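Local coordinates for protein glucoamylase (Thermoanaerobacterium thermosaccharolyticum, PDB 1LF6) that hydrolyses alpha-1,4-linked glucose units one after another from the non-reducing ends of glucans, releasing beta-D-glucose, at residues 169-180 with 254-265. Residues are numbered along the deposited sequence; the frame is centred on the assembly and turned at random.
Sequences YVIKANNNEMLM and DSEAAKTALETL
A beta-hairpin covered by a helix in the beta-sandwich domain of this glucoamylase brings Tyr169 and Met178 against Asp254 and Leu262 and illustrates how a mainly apolar seam can be pinned by one polar bond. At the start of the helical segment Tyr169 OH donates a hydrogen bond to Asp254 OD2, its 2.4 Å length unusually short and to be read with caution. Asp254 OD1, near the ring plane, is 2.8 Å from Tyr169 OH. The carboxylate meets the ring edge, the planes 63° apart, while Met180 CB sits over one ring face, toward its rim. Met180 bends at chi2 and chi3 (-63° and -70°), curling its CE to 3.2 Å from Asp254 OD2. Met178 instead runs extended beyond CG and reaches across to the helix, its CE crossing Leu262 at a slant, 3.5 Å from CD2 and 3.8 Å from Ala261 CB. Small residues allow close approach near the turn, where Ala173 CB and Ala258 CB are 3.9 Å apart. Leu262 straddles the turn end, CD1 against Asn174 CG and CD2 against Asn176 ND2. A phenylalanine in place of Tyr169 would probably leave the Asp254 carboxylate without its hydroxyl mate and the hairpin without its one hydrogen bond to the helix. Around this seam, Arg16 makes a cation-pi contact with Tyr169, Tyr187 of strand 186-192 touches Tyr169 and Asp254, and strand 243-251 packs against Ala261 and Leu265.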
loop_
_atom_site.group_PDB
_atom_site.type_symbol
_atom_site.label_atom_id
_atom_site.label_comp_id
_atom_site.label_asym_id
_atom_site.label_seq_id
_atom_site.Cartn_x
_atom_site.Cartn_y
_atom_site.Cartn_z
ATOM N N TYR A 169 24.027 11.220 16.099
ATOM C CA TYR A 169 25.328 11.185 16.752
ATOM C C TYR A 169 26.101 9.933 16.340
ATOM O O TYR A 169 25.578 9.079 15.622
ATOM C CB TYR A 169 25.159 11.242 18.272
ATOM C CG TYR A 169 24.222 10.201 18.837
ATOM C CD1 TYR A 169 24.714 9.042 19.436
ATOM C CD2 TYR A 169 22.841 10.381 18.786
ATOM C CE1 TYR A 169 23.851 8.090 19.977
ATOM C CE2 TYR A 169 21.971 9.437 19.319
ATOM C CZ TYR A 169 22.480 8.298 19.914
ATOM O OH TYR A 169 21.616 7.377 20.455
ATOM N N VAL A 170 27.349 9.832 16.790
ATOM C CA VAL A 170 28.184 8.690 16.441
ATOM C C VAL A 170 28.739 7.986 17.676
ATOM O O VAL A 170 29.098 8.626 18.667
ATOM C CB VAL A 170 29.366 9.129 15.546
ATOM C CG1 VAL A 170 30.094 7.913 15.001
ATOM C CG2 VAL A 170 28.862 10.008 14.413
ATOM N N ILE A 171 28.789 6.661 17.616
ATOM C CA ILE A 171 29.322 5.872 18.715
ATOM C C ILE A 171 30.251 4.814 18.143
ATOM O O ILE A 171 30.509 4.778 16.939
ATOM C CB ILE A 171 28.216 5.147 19.507
ATOM C CG1 ILE A 171 27.495 4.150 18.596
ATOM C CG2 ILE A 171 27.243 6.156 20.092
ATOM C CD1 ILE A 171 26.565 3.208 19.330
ATOM N N LYS A 172 30.752 3.960 19.022
ATOM C CA LYS A 172 31.632 2.884 18.616
ATOM C C LYS A 172 31.249 1.676 19.458
ATOM O O LYS A 172 31.340 1.703 20.688
ATOM C CB LYS A 172 33.091 3.274 18.853
ATOM C CG LYS A 172 34.088 2.461 18.044
ATOM C CD LYS A 172 35.504 2.986 18.229
ATOM C CE LYS A 172 36.495 2.239 17.350
ATOM N NZ LYS A 172 37.898 2.711 17.551
ATOM N N ALA A 173 30.779 0.631 18.790
ATOM C CA ALA A 173 30.377 -0.591 19.468
ATOM C C ALA A 173 31.352 -1.685 19.069
ATOM O O ALA A 173 31.409 -2.081 17.904
ATOM C CB ALA A 173 28.954 -0.970 19.068
ATOM N N ASN A 174 32.127 -2.166 20.037
ATOM C CA ASN A 174 33.113 -3.211 19.778
ATOM C C ASN A 174 33.967 -2.840 18.569
ATOM O O ASN A 174 34.079 -3.606 17.612
ATOM C CB ASN A 174 32.407 -4.549 19.542
ATOM C CG ASN A 174 31.784 -5.110 20.808
ATOM O OD1 ASN A 174 31.300 -4.362 21.661
ATOM N ND2 ASN A 174 31.779 -6.432 20.931
ATOM N N ASN A 175 34.557 -1.650 18.621
ATOM C CA ASN A 175 35.415 -1.157 17.551
ATOM C C ASN A 175 34.691 -0.999 16.221
ATOM O O ASN A 175 35.309 -1.048 15.157
ATOM C CB ASN A 175 36.617 -2.087 17.375
ATOM C CG ASN A 175 37.432 -2.223 18.643
ATOM O OD1 ASN A 175 37.884 -1.228 19.215
ATOM N ND2 ASN A 175 37.626 -3.459 19.092
ATOM N N ASN A 176 33.378 -0.812 16.284
ATOM C CA ASN A 176 32.576 -0.633 15.080
ATOM C C ASN A 176 31.933 0.751 15.108
ATOM O O ASN A 176 31.138 1.057 15.999
ATOM C CB ASN A 176 31.496 -1.716 15.003
ATOM C CG ASN A 176 31.734 -2.701 13.873
ATOM O OD1 ASN A 176 31.546 -2.375 12.697
ATOM N ND2 ASN A 176 32.157 -3.913 14.223
ATOM N N GLU A 177 32.291 1.590 14.142
ATOM C CA GLU A 177 31.736 2.934 14.070
ATOM C C GLU A 177 30.337 2.909 13.481
ATOM O O GLU A 177 30.152 2.563 12.317
ATOM C CB GLU A 177 32.628 3.844 13.226
ATOM C CG GLU A 177 33.869 4.340 13.945
ATOM C CD GLU A 177 34.640 5.359 13.129
ATOM O OE1 GLU A 177 35.503 6.041 13.715
ATOM O OE2 GLU A 177 34.389 5.476 11.908
ATOM N N MET A 178 29.355 3.281 14.294
ATOM C CA MET A 178 27.967 3.294 13.857
ATOM C C MET A 178 27.343 4.680 13.982
ATOM O O MET A 178 27.510 5.358 14.998
ATOM C CB MET A 178 27.146 2.301 14.689
ATOM C CG MET A 178 27.580 0.849 14.575
ATOM S SD MET A 178 26.619 -0.226 15.668
ATOM C CE MET A 178 27.442 -1.810 15.393
ATOM N N LEU A 179 26.634 5.101 12.939
ATOM C CA LEU A 179 25.948 6.389 12.948
ATOM C C LEU A 179 24.605 6.125 13.618
ATOM O O LEU A 179 23.827 5.288 13.155
ATOM C CB LEU A 179 25.739 6.906 11.522
ATOM C CG LEU A 179 26.935 7.586 10.847
ATOM C CD1 LEU A 179 28.151 6.682 10.898
ATOM C CD2 LEU A 179 26.584 7.933 9.404
ATOM N N MET A 180 24.343 6.828 14.712
ATOM C CA MET A 180 23.107 6.640 15.459
ATOM C C MET A 180 22.095 7.760 15.243
ATOM O O MET A 180 22.460 8.896 14.937
ATOM C CB MET A 180 23.414 6.540 16.955
ATOM C CG MET A 180 24.560 5.603 17.302
ATOM S SD MET A 180 24.229 3.897 16.842
ATOM C CE MET A 180 22.956 3.499 18.042
ATOM N N ASP A 254 20.208 2.678 22.707
ATOM C CA ASP A 254 21.474 2.670 21.980
ATOM C C ASP A 254 22.108 1.285 21.968
ATOM O O ASP A 254 22.567 0.804 20.932
ATOM C CB ASP A 254 22.449 3.661 22.621
ATOM C CG ASP A 254 22.556 4.952 21.847
ATOM O OD1 ASP A 254 23.126 5.924 22.385
ATOM O OD2 ASP A 254 22.079 4.990 20.694
ATOM N N SER A 255 22.129 0.650 23.134
ATOM C CA SER A 255 22.721 -0.672 23.269
ATOM C C SER A 255 21.997 -1.717 22.433
ATOM O O SER A 255 22.633 -2.551 21.788
ATOM C CB SER A 255 22.720 -1.099 24.737
ATOM O OG SER A 255 23.428 -2.314 24.902
ATOM N N GLU A 256 20.667 -1.672 22.440
ATOM C CA GLU A 256 19.887 -2.634 21.675
ATOM C C GLU A 256 20.172 -2.492 20.184
ATOM O O GLU A 256 20.506 -3.467 19.513
ATOM C CB GLU A 256 18.388 -2.454 21.928
ATOM C CG GLU A 256 17.578 -3.715 21.641
ATOM C CD GLU A 256 16.081 -3.461 21.541
ATOM O OE1 GLU A 256 15.571 -2.576 22.258
ATOM O OE2 GLU A 256 15.411 -4.161 20.753
ATOM N N ALA A 257 20.046 -1.275 19.664
ATOM C CA ALA A 257 20.291 -1.034 18.245
ATOM C C ALA A 257 21.684 -1.499 17.829
ATOM O O ALA A 257 21.834 -2.235 16.852
ATOM C CB ALA A 257 20.116 0.448 17.925
ATOM N N ALA A 258 22.699 -1.069 18.575
ATOM C CA ALA A 258 24.084 -1.433 18.278
ATOM C C ALA A 258 24.294 -2.942 18.340
ATOM O O ALA A 258 24.879 -3.530 17.437
ATOM C CB ALA A 258 25.029 -0.733 19.252
ATOM N N LYS A 259 23.816 -3.559 19.413
ATOM C CA LYS A 259 23.949 -4.999 19.586
ATOM C C LYS A 259 23.314 -5.761 18.423
ATOM O O LYS A 259 23.863 -6.752 17.943
ATOM C CB LYS A 259 23.288 -5.431 20.893
ATOM C CG LYS A 259 23.376 -6.925 21.164
ATOM C CD LYS A 259 22.725 -7.283 22.488
ATOM C CE LYS A 259 22.908 -8.757 22.810
ATOM N NZ LYS A 259 24.351 -9.119 22.900
ATOM N N THR A 260 22.151 -5.295 17.981
ATOM C CA THR A 260 21.441 -5.929 16.877
ATOM C C THR A 260 22.249 -5.825 15.585
ATOM O O THR A 260 22.327 -6.781 14.813
ATOM C CB THR A 260 20.056 -5.279 16.667
ATOM O OG1 THR A 260 19.296 -5.383 17.876
ATOM C CG2 THR A 260 19.301 -5.971 15.537
ATOM N N ALA A 261 22.853 -4.665 15.353
ATOM C CA ALA A 261 23.659 -4.461 14.157
ATOM C C ALA A 261 24.864 -5.396 14.184
ATOM O O ALA A 261 25.246 -5.967 13.161
ATOM C CB ALA A 261 24.124 -3.012 14.080
ATOM N N LEU A 262 25.459 -5.554 15.363
ATOM C CA LEU A 262 26.617 -6.428 15.513
ATOM C C LEU A 262 26.243 -7.886 15.261
ATOM O O LEU A 262 27.012 -8.637 14.665
ATOM C CB LEU A 262 27.217 -6.280 16.916
ATOM C CG LEU A 262 27.911 -4.951 17.232
ATOM C CD1 LEU A 262 28.356 -4.940 18.688
ATOM C CD2 LEU A 262 29.108 -4.761 16.306
ATOM N N GLU A 263 25.062 -8.292 15.710
ATOM C CA GLU A 263 24.634 -9.666 15.498
ATOM C C GLU A 263 24.409 -9.932 14.012
ATOM O O GLU A 263 24.832 -10.961 13.482
ATOM C CB GLU A 263 23.361 -9.948 16.292
ATOM C CG GLU A 263 23.591 -10.025 17.793
ATOM C CD GLU A 263 22.306 -10.178 18.572
ATOM O OE1 GLU A 263 22.374 -10.444 19.791
ATOM O OE2 GLU A 263 21.221 -10.027 17.968
ATOM N N THR A 264 23.750 -8.997 13.335
ATOM C CA THR A 264 23.493 -9.158 11.911
ATOM C C THR A 264 24.809 -9.216 11.136
ATOM O O THR A 264 25.002 -10.092 10.293
ATOM C CB THR A 264 22.615 -8.004 11.367
ATOM O OG1 THR A 264 21.308 -8.080 11.957
ATOM C CG2 THR A 264 22.492 -8.094 9.853
ATOM N N LEU A 265 25.717 -8.291 11.433
ATOM C CA LEU A 265 27.016 -8.250 10.765
ATOM C C LEU A 265 27.822 -9.524 11.020
ATOM O O LEU A 265 28.554 -9.992 10.149
ATOM C CB LEU A 265 27.814 -7.033 11.244
ATOM C CG LEU A 265 27.363 -5.659 10.733
ATOM C CD1 LEU A 265 28.069 -4.561 11.516
ATOM C CD2 LEU A 265 27.665 -5.549 9.243
#